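Peptide-binding protein (Photobacterium damsela subsp. piscicida, PDB 6SQX) is a secreted NlpC/P60-family cell wall hydrolase, a D,L-endopeptidase that cleaves the peptidoglycan of potentially competing bacteria. Local coordinates at residues Tyr65-Phe77 with Phe131-Ile144. Sequence-based numbering, arbitrary orientation.
Sequences YFQWSDDANQNDF and FPNIPCDNHSCRGI
The guanidinium of Arg-142 lies sandwiched between Trp-68 O, 2.9 Å above the centre of one face, and the His-139 ring on the opposite face, where CG stands 3.3 Å above the plane. The carbonyl's position over the face, with poor N-H angles, argues for an electrostatic contact instead of a hydrogen bond. In the plane, Arg-142 NH2 forms a salt bridge with Asp-70 OD1 (2.9 Å) on that oxygen's anti lone pair, the carboxylate nearly coplanar (14°), and a weak bond to Ser-69 O. Two waters take up NE and NH1, and the extended chain from CG to NE delivers the head there. Next after Arg-142, Gly-143 O accepts from Trp-68 NE1 (2.8 Å), the acceptor lying in the indole plane, while Trp-68 CZ2 meets Ile-144 CD1 at 4.1 Å. Gln-74 reaches both the disulfide and the chain leading into it: its NE2 bonds almost straight (174°) to Ile-134 O at 2.8 Å, OE1 shares a water with that carbonyl, and CG lies 3.7 Å from Cys-141 SG of the Cys-136–Cys-141 bridge. Gln-74 NE2 also donates to Leu-189 O. The contact thus clamps the N-terminal helical region, through the loop after helix 50-64, onto strand 142-145, which pairs with 186-192 and 215-217 in an antiparallel sheet consistent with an SH3b1-type domain, while helix 220-226 packs against Trp-68, Arg-142 and Ile-144.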
ATOM      1  N   TYR A  65      16.295  -0.332  -0.179  1.00 19.84           N
ATOM      2  CA  TYR A  65      17.407   0.503  -0.645  1.00 20.75           C
ATOM      3  C   TYR A  65      17.834   0.207  -2.078  1.00 20.98           C
ATOM      4  O   TYR A  65      18.874   0.718  -2.515  1.00 21.35           O
ATOM      5  CB  TYR A  65      18.615   0.383   0.306  1.00 21.88           C
ATOM      6  CG  TYR A  65      18.306   0.950   1.686  1.00 20.82           C
ATOM      7  CD1 TYR A  65      18.227   2.328   1.893  1.00 21.58           C
ATOM      8  CD2 TYR A  65      18.095   0.105   2.778  1.00 22.06           C
ATOM      9  CE1 TYR A  65      17.946   2.856   3.166  1.00 22.23           C
ATOM     10  CE2 TYR A  65      17.802   0.630   4.030  1.00 21.84           C
ATOM     11  CZ  TYR A  65      17.745   1.998   4.217  1.00 22.29           C
ATOM     12  OH  TYR A  65      17.461   2.511   5.500  1.00 23.81           O
ATOM     13  N   PHE A  66      17.025  -0.541  -2.828  1.00 20.62           N
ATOM     14  CA  PHE A  66      17.432  -0.942  -4.174  1.00 20.70           C
ATOM     15  C   PHE A  66      17.725   0.263  -5.052  1.00 20.51           C
ATOM     16  O   PHE A  66      18.642   0.215  -5.890  1.00 21.62           O
ATOM     17  CB  PHE A  66      16.307  -1.763  -4.796  1.00 20.57           C
ATOM     18  CG  PHE A  66      16.613  -2.229  -6.180  1.00 21.56           C
ATOM     19  CD1 PHE A  66      17.576  -3.204  -6.409  1.00 22.38           C
ATOM     20  CD2 PHE A  66      15.918  -1.712  -7.259  1.00 22.47           C
ATOM     21  CE1 PHE A  66      17.830  -3.653  -7.716  1.00 24.68           C
ATOM     22  CE2 PHE A  66      16.156  -2.159  -8.570  1.00 24.22           C
ATOM     23  CZ  PHE A  66      17.134  -3.122  -8.779  1.00 24.75           C
ATOM     24  N   GLN A  67      16.976   1.359  -4.899  1.00 20.24           N
ATOM     25  CA  GLN A  67      17.223   2.509  -5.777  1.00 19.27           C
ATOM     26  C   GLN A  67      18.549   3.194  -5.487  1.00 19.64           C
ATOM     27  O   GLN A  67      18.976   4.037  -6.276  1.00 21.38           O
ATOM     28  CB  GLN A  67      16.085   3.545  -5.680  1.00 20.55           C
ATOM     29  CG  GLN A  67      14.717   2.982  -6.032  1.00 20.68           C
ATOM     30  CD  GLN A  67      14.634   2.370  -7.414  1.00 20.60           C
ATOM     31  OE1 GLN A  67      15.424   2.670  -8.316  1.00 20.66           O
ATOM     32  NE2 GLN A  67      13.630   1.550  -7.597  1.00 20.95           N
ATOM     33  N   TRP A  68      19.171   2.904  -4.348  1.00 20.30           N
ATOM     34  CA  TRP A  68      20.475   3.452  -4.017  1.00 20.40           C
ATOM     35  C   TRP A  68      21.579   2.478  -4.357  1.00 21.82           C
ATOM     36  O   TRP A  68      22.756   2.762  -4.103  1.00 22.95           O
ATOM     37  CB  TRP A  68      20.540   3.838  -2.533  1.00 20.82           C
ATOM     38  CG  TRP A  68      19.767   5.047  -2.159  1.00 21.46           C
ATOM     39  CD1 TRP A  68      19.015   5.851  -2.985  1.00 20.90           C
ATOM     40  CD2 TRP A  68      19.606   5.577  -0.830  1.00 20.69           C
ATOM     41  NE1 TRP A  68      18.433   6.884  -2.245  1.00 20.54           N
ATOM     42  CE2 TRP A  68      18.784   6.726  -0.932  1.00 21.51           C
ATOM     43  CE3 TRP A  68      20.103   5.209   0.427  1.00 21.61           C
ATOM     44  CZ2 TRP A  68      18.434   7.495   0.188  1.00 22.04           C
ATOM     45  CZ3 TRP A  68      19.770   5.992   1.528  1.00 21.06           C
ATOM     46  CH2 TRP A  68      18.928   7.104   1.404  1.00 21.90           C
ATOM     47  N   SER A  69      21.228   1.363  -5.000  1.00 22.91           N
ATOM     48  CA  SER A  69      22.199   0.310  -5.271  1.00 23.96           C
ATOM     49  C   SER A  69      22.803   0.439  -6.663  1.00 24.41           C
ATOM     50  O   SER A  69      22.267   1.091  -7.550  1.00 24.67           O
ATOM     51  CB  SER A  69      21.569  -1.077  -5.105  1.00 25.77           C
ATOM     52  OG  SER A  69      20.851  -1.481  -6.256  1.00 25.92           O
ATOM     53  N   ASP A  70      23.945  -0.207  -6.839  1.00 25.15           N
ATOM     54  CA  ASP A  70      24.584  -0.140  -8.139  1.00 28.58           C
ATOM     55  C   ASP A  70      23.788  -0.891  -9.195  1.00 30.73           C
ATOM     56  O   ASP A  70      24.024  -0.673 -10.389  1.00 33.66           O
ATOM     57  CB  ASP A  70      26.016  -0.696  -8.057  1.00 30.01           C
ATOM     58  CG  ASP A  70      26.976   0.242  -7.340  1.00 32.37           C
ATOM     59  OD1 ASP A  70      26.581   1.411  -7.090  1.00 32.00           O
ATOM     60  OD2 ASP A  70      28.129  -0.185  -7.052  1.00 34.23           O
ATOM     61  N   ASP A  71      22.859  -1.766  -8.778  1.00 31.22           N
ATOM     62  CA  ASP A  71      22.070  -2.602  -9.684  1.00 33.14           C
ATOM     63  C   ASP A  71      20.959  -1.827 -10.394  1.00 29.33           C
ATOM     64  O   ASP A  71      20.519  -2.234 -11.476  1.00 32.53           O
ATOM     65  CB  ASP A  71      21.429  -3.756  -8.896  1.00 36.09           C
ATOM     66  CG  ASP A  71      22.454  -4.717  -8.307  1.00 41.86           C
ATOM     67  OD1 ASP A  71      23.476  -4.994  -8.977  1.00 43.64           O
ATOM     68  OD2 ASP A  71      22.242  -5.191  -7.161  1.00 44.68           O
ATOM     69  N   ALA A  72      20.480  -0.744  -9.808  1.00 25.24           N
ATOM     70  CA  ALA A  72      19.332  -0.026 -10.330  1.00 24.01           C
ATOM     71  C   ALA A  72      19.757   0.956 -11.424  1.00 25.12           C
ATOM     72  O   ALA A  72      20.891   1.459 -11.437  1.00 26.53           O
ATOM     73  CB  ALA A  72      18.690   0.754  -9.175  1.00 23.68           C
ATOM     74  N   ASN A  73      18.833   1.232 -12.340  1.00 24.79           N
ATOM     75  CA  ASN A  73      19.100   2.177 -13.418  1.00 23.48           C
ATOM     76  C   ASN A  73      17.824   2.932 -13.766  1.00 22.85           C
ATOM     77  O   ASN A  73      16.729   2.595 -13.294  1.00 23.00           O
ATOM     78  CB  ASN A  73      19.741   1.496 -14.657  1.00 23.33           C
ATOM     79  CG  ASN A  73      18.787   0.550 -15.363  1.00 24.67           C
ATOM     80  OD1 ASN A  73      17.715   0.955 -15.808  1.00 26.97           O
ATOM     81  ND2 ASN A  73      19.177  -0.725 -15.476  1.00 24.49           N
ATOM     82  N   GLN A  74      17.964   3.965 -14.604  1.00 24.52           N
ATOM     83  CA  GLN A  74      16.841   4.850 -14.891  1.00 23.86           C
ATOM     84  C   GLN A  74      15.886   4.308 -15.949  1.00 23.80           C
ATOM     85  O   GLN A  74      14.831   4.921 -16.178  1.00 25.27           O
ATOM     86  CB  GLN A  74      17.321   6.233 -15.331  1.00 22.58           C
ATOM     87  CG  GLN A  74      17.982   7.075 -14.239  1.00 22.50           C
ATOM     88  CD  GLN A  74      18.536   8.333 -14.819  1.00 23.34           C
ATOM     89  OE1 GLN A  74      19.332   8.281 -15.774  1.00 27.36           O
ATOM     90  NE2 GLN A  74      18.110   9.479 -14.307  1.00 22.74           N
ATOM     91  N   ASN A  75      16.207   3.171 -16.587  1.00 24.43           N
ATOM     92  CA  ASN A  75      15.423   2.658 -17.711  1.00 24.10           C
ATOM     93  C   ASN A  75      14.494   1.507 -17.343  1.00 23.91           C
ATOM     94  O   ASN A  75      13.504   1.265 -18.060  1.00 24.19           O
ATOM     95  CB  ASN A  75      16.365   2.228 -18.845  1.00 26.47           C
ATOM     96  CG  ASN A  75      17.203   3.373 -19.318  1.00 31.15           C
ATOM     97  OD1 ASN A  75      16.693   4.305 -19.944  1.00 36.25           O
ATOM     98  ND2 ASN A  75      18.501   3.333 -19.012  1.00 33.96           N
ATOM     99  N   ASP A  76      14.819   0.778 -16.284  1.00 23.19           N
ATOM    100  CA  ASP A  76      14.161  -0.469 -15.922  1.00 23.00           C
ATOM    101  C   ASP A  76      13.489  -0.292 -14.568  1.00 22.17           C
ATOM    102  O   ASP A  76      14.086   0.270 -13.643  1.00 23.27           O
ATOM    103  CB  ASP A  76      15.195  -1.617 -15.792  1.00 23.53           C
ATOM    104  CG  ASP A  76      16.000  -1.865 -17.085  1.00 26.26           C
ATOM    105  OD1 ASP A  76      15.473  -1.529 -18.172  1.00 27.72           O
ATOM    106  OD2 ASP A  76      17.123  -2.399 -16.977  1.00 27.06           O
ATOM    107  N   PHE A  77      12.268  -0.814 -14.447  1.00 22.20           N
ATOM    108  CA  PHE A  77      11.507  -0.750 -13.204  1.00 21.29           C
ATOM    109  C   PHE A  77      11.013  -2.142 -12.831  1.00 21.72           C
ATOM    110  O   PHE A  77      10.430  -2.841 -13.666  1.00 22.12           O
ATOM    111  CB  PHE A  77      10.314   0.224 -13.319  1.00 20.90           C
ATOM    112  CG  PHE A  77       9.302   0.056 -12.220  1.00 19.97           C
ATOM    113  CD1 PHE A  77       9.606   0.416 -10.899  1.00 20.26           C
ATOM    114  CD2 PHE A  77       8.063  -0.496 -12.501  1.00 21.13           C
ATOM    115  CE1 PHE A  77       8.661   0.244  -9.863  1.00 20.91           C
ATOM    116  CE2 PHE A  77       7.123  -0.681 -11.461  1.00 21.45           C
ATOM    117  CZ  PHE A  77       7.445  -0.318 -10.151  1.00 21.29           C
ATOM    118  N   PHE A 131      13.621  11.439 -22.826  1.00 30.47           N
ATOM    119  CA  PHE A 131      13.705  10.483 -21.730  1.00 28.63           C
ATOM    120  C   PHE A 131      15.014   9.696 -21.775  1.00 28.27           C
ATOM    121  O   PHE A 131      15.421   9.224 -22.847  1.00 29.97           O
ATOM    122  CB  PHE A 131      12.548   9.483 -21.835  1.00 27.74           C
ATOM    123  CG  PHE A 131      12.535   8.446 -20.717  1.00 26.37           C
ATOM    124  CD1 PHE A 131      13.287   7.276 -20.826  1.00 27.15           C
ATOM    125  CD2 PHE A 131      11.813   8.664 -19.533  1.00 26.64           C
ATOM    126  CE1 PHE A 131      13.318   6.334 -19.798  1.00 27.69           C
ATOM    127  CE2 PHE A 131      11.828   7.715 -18.525  1.00 26.99           C
ATOM    128  CZ  PHE A 131      12.577   6.552 -18.638  1.00 26.93           C
ATOM    129  N   PRO A 132      15.677   9.485 -20.621  1.00 27.82           N
ATOM    130  CA  PRO A 132      15.392  10.084 -19.313  1.00 27.54           C
ATOM    131  C   PRO A 132      16.206  11.375 -19.195  1.00 28.61           C
ATOM    132  O   PRO A 132      17.414  11.354 -19.493  1.00 31.40           O
ATOM    133  CB  PRO A 132      15.884   9.003 -18.339  1.00 28.15           C
ATOM    134  CG  PRO A 132      17.055   8.356 -19.042  1.00 28.70           C
ATOM    135  CD  PRO A 132      16.722   8.438 -20.534  1.00 29.04           C
ATOM    136  N   ASN A 133      15.588  12.495 -18.816  1.00 28.54           N
ATOM    137  CA  ASN A 133      16.279  13.777 -18.928  1.00 28.32           C
ATOM    138  C   ASN A 133      16.960  14.243 -17.651  1.00 28.30           C
ATOM    139  O   ASN A 133      17.518  15.350 -17.640  1.00 29.45           O
ATOM    140  CB  ASN A 133      15.372  14.875 -19.494  1.00 29.03           C
ATOM    141  CG  ASN A 133      14.271  15.276 -18.539  1.00 27.72           C
ATOM    142  OD1 ASN A 133      14.307  14.967 -17.343  1.00 27.78           O
ATOM    143  ND2 ASN A 133      13.280  15.988 -19.064  1.00 28.31           N
ATOM    144  N   ILE A 134      16.974  13.434 -16.598  1.00 26.90           N
ATOM    145  CA  ILE A 134      17.721  13.754 -15.380  1.00 25.46           C
ATOM    146  C   ILE A 134      19.071  13.048 -15.458  1.00 26.36           C
ATOM    147  O   ILE A 134      19.106  11.815 -15.499  1.00 26.61           O
ATOM    148  CB  ILE A 134      16.953  13.357 -14.110  1.00 24.65           C
ATOM    149  CG1 ILE A 134      15.713  14.243 -13.978  1.00 25.15           C
ATOM    150  CG2 ILE A 134      17.867  13.510 -12.869  1.00 25.24           C
ATOM    151  CD1 ILE A 134      14.856  13.969 -12.761  1.00 25.87           C
ATOM    152  N   PRO A 135      20.188  13.773 -15.509  1.00 27.77           N
ATOM    153  CA  PRO A 135      21.481  13.090 -15.637  1.00 28.37           C
ATOM    154  C   PRO A 135      21.755  12.214 -14.427  1.00 28.36           C
ATOM    155  O   PRO A 135      21.249  12.463 -13.330  1.00 28.08           O
ATOM    156  CB  PRO A 135      22.492  14.243 -15.706  1.00 31.30           C
ATOM    157  CG  PRO A 135      21.687  15.475 -15.981  1.00 30.88           C
ATOM    158  CD  PRO A 135      20.321  15.234 -15.434  1.00 28.60           C
ATOM    159  N   CYS A 136      22.566  11.174 -14.618  1.00 29.67           N
ATOM    160  CA  CYS A 136      22.855  10.295 -13.489  1.00 31.25           C
ATOM    161  C   CYS A 136      24.340   9.965 -13.365  1.00 32.59           C
ATOM    162  O   CYS A 136      24.698   8.889 -12.882  1.00 32.96           O
ATOM    163  CB  CYS A 136      22.001   9.026 -13.487  1.00 30.70           C
ATOM    164  SG  CYS A 136      21.911   8.272 -11.815  1.00 32.08           S
ATOM    165  N   ASP A 137      25.211  10.883 -13.773  1.00 33.72           N
ATOM    166  CA  ASP A 137      26.646  10.652 -13.595  1.00 35.92           C
ATOM    167  C   ASP A 137      26.994  10.547 -12.107  1.00 33.98           C
ATOM    168  O   ASP A 137      26.417  11.239 -11.260  1.00 33.58           O
ATOM    169  CB  ASP A 137      27.457  11.775 -14.247  1.00 39.40           C
ATOM    170  CG  ASP A 137      27.359  11.773 -15.770  1.00 46.09           C
ATOM    171  OD1 ASP A 137      27.312  10.680 -16.380  1.00 46.16           O
ATOM    172  OD2 ASP A 137      27.333  12.876 -16.363  1.00 49.38           O
ATOM    173  N   ASN A 138      27.909   9.632 -11.774  1.00 34.90           N
ATOM    174  CA  ASN A 138      28.278   9.369 -10.367  1.00 35.16           C
ATOM    175  C   ASN A 138      27.055   9.088  -9.490  1.00 31.41           C
ATOM    176  O   ASN A 138      26.998   9.479  -8.322  1.00 32.29           O
ATOM    177  CB  ASN A 138      29.101  10.502  -9.763  1.00 40.23           C
ATOM    178  CG  ASN A 138      30.311  10.841 -10.596  1.00 48.49           C
ATOM    179  OD1 ASN A 138      31.129   9.968 -10.909  1.00 53.15           O
ATOM    180  ND2 ASN A 138      30.427  12.114 -10.984  1.00 51.26           N
ATOM    181  N   HIS A 139      26.062   8.410 -10.060  1.00 29.28           N
ATOM    182  CA  HIS A 139      24.836   8.055  -9.338  1.00 28.65           C
ATOM    183  C   HIS A 139      24.109   9.273  -8.773  1.00 26.15           C
ATOM    184  O   HIS A 139      23.403   9.171  -7.762  1.00 24.72           O
ATOM    185  CB  HIS A 139      25.116   7.019  -8.245  1.00 31.20           C
ATOM    186  CG  HIS A 139      25.792   5.783  -8.748  1.00 32.06           C
ATOM    187  ND1 HIS A 139      25.148   4.854  -9.538  1.00 32.79           N
ATOM    188  CD2 HIS A 139      27.050   5.317  -8.566  1.00 33.29           C
ATOM    189  CE1 HIS A 139      25.990   3.877  -9.839  1.00 33.49           C
ATOM    190  NE2 HIS A 139      27.150   4.135  -9.264  1.00 35.13           N
ATOM    191  N   SER A 140      24.183  10.412  -9.448  1.00 26.03           N
ATOM    192  CA  SER A 140      23.566  11.629  -8.925  1.00 25.60           C
ATOM    193  C   SER A 140      22.042  11.601  -8.935  1.00 24.89           C
ATOM    194  O   SER A 140      21.427  12.473  -8.312  1.00 25.71           O
ATOM    195  CB  SER A 140      24.059  12.860  -9.694  1.00 28.14           C
ATOM    196  OG  SER A 140      23.705  12.811 -11.080  1.00 30.54           O
ATOM    197  N   CYS A 141      21.424  10.645  -9.608  1.00 24.71           N
ATOM    198  CA  CYS A 141      19.966  10.565  -9.649  1.00 23.94           C
ATOM    199  C   CYS A 141      19.393   9.788  -8.470  1.00 22.64           C
ATOM    200  O   CYS A 141      18.169   9.665  -8.374  1.00 22.07           O
ATOM    201  CB  CYS A 141      19.476   9.990 -10.998  1.00 25.66           C
ATOM    202  SG  CYS A 141      19.931   8.256 -11.303  1.00 28.02           S
ATOM    203  N   ARG A 142      20.235   9.234  -7.600  1.00 21.17           N
ATOM    204  CA  ARG A 142      19.708   8.712  -6.344  1.00 20.32           C
ATOM    205  C   ARG A 142      19.081   9.843  -5.556  1.00 21.71           C
ATOM    206  O   ARG A 142      19.578  10.970  -5.561  1.00 21.57           O
ATOM    207  CB  ARG A 142      20.840   8.093  -5.526  1.00 21.28           C
ATOM    208  CG  ARG A 142      21.424   6.843  -6.213  1.00 22.33           C
ATOM    209  CD  ARG A 142      22.638   6.241  -5.503  1.00 23.27           C
ATOM    210  NE  ARG A 142      23.024   5.024  -6.207  1.00 24.15           N
ATOM    211  CZ  ARG A 142      24.205   4.428  -6.104  1.00 24.54           C
ATOM    212  NH1 ARG A 142      25.169   4.935  -5.333  1.00 26.57           N
ATOM    213  NH2 ARG A 142      24.413   3.307  -6.792  1.00 25.71           N
ATOM    214  N   GLY A 143      17.968   9.531  -4.885  1.00 20.22           N
ATOM    215  CA  GLY A 143      17.246  10.572  -4.184  1.00 20.27           C
ATOM    216  C   GLY A 143      16.440  10.086  -3.002  1.00 19.12           C
ATOM    217  O   GLY A 143      16.541   8.926  -2.578  1.00 19.96           O
ATOM    218  N   ILE A 144      15.635  10.994  -2.451  1.00 18.31           N
ATOM    219  CA  ILE A 144      14.841  10.703  -1.263  1.00 18.38           C
ATOM    220  C   ILE A 144      13.573  11.546  -1.300  1.00 18.79           C
ATOM    221  O   ILE A 144      13.568  12.671  -1.812  1.00 19.64           O
ATOM    222  CB  ILE A 144      15.703  10.923   0.012  1.00 18.69           C
ATOM    223  CG1 ILE A 144      15.093  10.214   1.232  1.00 19.14           C
ATOM    224  CG2 ILE A 144      15.939  12.408   0.310  1.00 20.17           C
ATOM    225  CD1 ILE A 144      16.072  10.083   2.382  1.00 20.81           C
TER
HETATM  226  O   HOH W   1      21.148   3.616  -7.883  1.00 23.76           O
HETATM  227  O   HOH W   2      27.667   3.481  -5.471  1.00 33.46           O
HETATM  228  O   HOH W   3      20.279   9.981 -17.665  1.00 32.72           O